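PDB 4PT7: replication initiator A family protein from Staphylococcus aureus CA-347, which probably binds the replication origin of staphylococcal multiresistance plasmids through a winged-helix-type N-terminal domain and helps assemble it to start plasmid replication. Local coordinates for residues N28-L32 with G88-L94. Residues are numbered along the deposited sequence; the frame is centred on the assembly and turned at random.
Sequences NYKNL and GLENDGL
Asp-92, just past the end of helix 79-91, lays its carboxylate against the type I turn formed by Tyr-29 to Leu-32. Its plane stands almost perpendicular to the Tyr-29 ring, at 86°, and the two side chains run past each other in opposite directions, with CD2 of Tyr-29 3.9 Å from OD1 of Asp-92. The backbone O of Asp-92 lies at the edge of the same ring, close to its plane. No direct hydrogen bond joins the segments; a single water bridges them, accepting from Asn-31 N at 2.9 Å and lying 2.7 Å from Asn-28 O and 3.1 Å from Asp-92 OD1, both in position to accept from it.

Beyond the carboxylate the contact is apolar. CG of Leu-32 lies anti to the carbonyl carbon (chi1 -66°), which sets the fork beside Asp-92: CD2 is 3.4 Å from OD1 of Asp-92 and also faces Leu-89, while CD1 meets CD1 of Leu-94 at 3.7 Å. Leu-94 crosses the tyrosine obliquely, both methyls on one side of the ring plane, CD1 3.8 Å from CE2 of Tyr-29 and CD2 near the hydroxyl, which is hydrogen-bonded to Ile-114 N. Phe-23 packs edge-to-face with Tyr-29 and also touches both Leu-32 and Leu-94.

A Schellman motif with Gly-93 at C-prime ends the helix and brings Leu-94 back toward the turn. The contact thus joins the loop before helix 34-52, in the RepA N-terminal region of the helix-turn-helix clan, to the helix that precedes hairpin 95-98/107-110, consistent with a winged-helix fold. Asp-92 OD2 and Asn-28 O are both acceptors, so the water probably eases a carboxylate held against leucine carbons and a carbonyl.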
loop_
_atom_site.group_PDB
_atom_site.type_symbol
_atom_site.label_atom_id
_atom_site.label_comp_id
_atom_site.label_asym_id
_atom_site.label_seq_id
_atom_site.Cartn_x
_atom_site.Cartn_y
_atom_site.Cartn_z
ATOM N N ASN B 28 -22.259 -0.258 13.577
ATOM C CA ASN B 28 -21.492 -1.380 14.087
ATOM C C ASN B 28 -20.266 -1.611 13.225
ATOM O O ASN B 28 -19.399 -2.414 13.573
ATOM C CB ASN B 28 -22.352 -2.639 14.102
ATOM C CG ASN B 28 -23.497 -2.534 15.074
ATOM O OD1 ASN B 28 -23.292 -2.498 16.293
ATOM N ND2 ASN B 28 -24.716 -2.465 14.546
ATOM N N TYR B 29 -20.201 -0.909 12.095
ATOM C CA TYR B 29 -19.074 -1.041 11.173
ATOM C C TYR B 29 -18.419 0.298 10.894
ATOM O O TYR B 29 -17.749 0.477 9.875
ATOM C CB TYR B 29 -19.537 -1.660 9.858
ATOM C CG TYR B 29 -20.094 -3.045 10.022
ATOM C CD1 TYR B 29 -21.416 -3.318 9.697
ATOM C CD2 TYR B 29 -19.303 -4.087 10.512
ATOM C CE1 TYR B 29 -21.948 -4.595 9.847
ATOM C CE2 TYR B 29 -19.827 -5.364 10.674
ATOM C CZ TYR B 29 -21.150 -5.610 10.337
ATOM O OH TYR B 29 -21.688 -6.865 10.472
ATOM N N LYS B 30 -18.618 1.242 11.804
ATOM C CA LYS B 30 -18.046 2.569 11.651
ATOM C C LYS B 30 -16.521 2.536 11.804
ATOM O O LYS B 30 -15.838 3.463 11.379
ATOM C CB LYS B 30 -18.668 3.533 12.672
ATOM C CG LYS B 30 -18.344 3.204 14.128
ATOM C CD LYS B 30 -19.052 4.159 15.088
ATOM C CE LYS B 30 -18.549 3.984 16.527
ATOM N NZ LYS B 30 -18.734 2.608 17.083
ATOM N N ASN B 31 -15.991 1.465 12.394
ATOM C CA ASN B 31 -14.546 1.328 12.584
ATOM C C ASN B 31 -13.824 0.803 11.343
ATOM O O ASN B 31 -12.595 0.850 11.267
ATOM C CB ASN B 31 -14.261 0.403 13.771
ATOM C CG ASN B 31 -14.678 1.020 15.104
ATOM O OD1 ASN B 31 -15.154 0.272 15.992
ATOM N ND2 ASN B 31 -14.525 2.257 15.260
ATOM N N LEU B 32 -14.582 0.304 10.370
ATOM C CA LEU B 32 -13.980 -0.221 9.155
ATOM C C LEU B 32 -13.448 0.908 8.284
ATOM O O LEU B 32 -14.090 1.946 8.122
ATOM C CB LEU B 32 -14.995 -1.042 8.337
ATOM C CG LEU B 32 -15.540 -2.355 8.907
ATOM C CD1 LEU B 32 -16.413 -3.026 7.846
ATOM C CD2 LEU B 32 -14.393 -3.284 9.306
ATOM N N GLY B 88 -8.892 -5.683 11.554
ATOM C CA GLY B 88 -10.118 -4.917 11.484
ATOM C C GLY B 88 -11.329 -5.782 11.150
ATOM O O GLY B 88 -12.371 -5.644 11.772
ATOM N N LEU B 89 -11.208 -6.676 10.174
ATOM C CA LEU B 89 -12.341 -7.535 9.828
ATOM C C LEU B 89 -12.649 -8.472 10.988
ATOM O O LEU B 89 -13.817 -8.733 11.291
ATOM C CB LEU B 89 -12.050 -8.342 8.557
ATOM C CG LEU B 89 -11.825 -7.488 7.303
ATOM C CD1 LEU B 89 -11.677 -8.384 6.074
ATOM C CD2 LEU B 89 -12.995 -6.537 7.123
ATOM N N GLU B 90 -11.596 -8.944 11.653
ATOM C CA GLU B 90 -11.753 -9.851 12.782
ATOM C C GLU B 90 -12.448 -9.182 13.972
ATOM O O GLU B 90 -13.300 -9.790 14.621
ATOM C CB GLU B 90 -10.394 -10.394 13.216
ATOM C CG GLU B 90 -10.472 -11.716 13.962
ATOM C CD GLU B 90 -9.103 -12.309 14.287
ATOM O OE1 GLU B 90 -8.241 -12.376 13.378
ATOM O OE2 GLU B 90 -8.901 -12.722 15.451
ATOM N N ASN B 91 -12.106 -7.928 14.248
ATOM C CA ASN B 91 -12.724 -7.225 15.373
ATOM C C ASN B 91 -14.216 -6.991 15.184
ATOM O O ASN B 91 -14.945 -6.805 16.155
ATOM C CB ASN B 91 -12.041 -5.874 15.629
ATOM C CG ASN B 91 -10.657 -6.020 16.241
ATOM O OD1 ASN B 91 -10.398 -6.943 17.023
ATOM N ND2 ASN B 91 -9.761 -5.098 15.899
ATOM N N ASP B 92 -14.669 -6.992 13.935
ATOM C CA ASP B 92 -16.079 -6.768 13.651
ATOM C C ASP B 92 -16.813 -8.059 13.298
ATOM O O ASP B 92 -17.914 -8.039 12.757
ATOM C CB ASP B 92 -16.220 -5.720 12.540
ATOM C CG ASP B 92 -16.182 -4.297 13.080
ATOM O OD1 ASP B 92 -15.886 -3.348 12.320
ATOM O OD2 ASP B 92 -16.471 -4.127 14.280
ATOM N N GLY B 93 -16.195 -9.185 13.630
ATOM C CA GLY B 93 -16.799 -10.477 13.362
ATOM C C GLY B 93 -17.000 -10.799 11.896
ATOM O O GLY B 93 -17.785 -11.677 11.561
ATOM N N LEU B 94 -16.287 -10.110 11.015
ATOM C CA LEU B 94 -16.422 -10.360 9.580
ATOM C C LEU B 94 -15.401 -11.376 9.088
ATOM O O LEU B 94 -15.459 -11.820 7.934
ATOM C CB LEU B 94 -16.267 -9.055 8.792
ATOM C CG LEU B 94 -17.317 -7.996 9.132
ATOM C CD1 LEU B 94 -16.998 -6.678 8.431
ATOM C CD2 LEU B 94 -18.693 -8.526 8.714
HETATM O O HOH W 1 -17.163 -0.878 13.706
#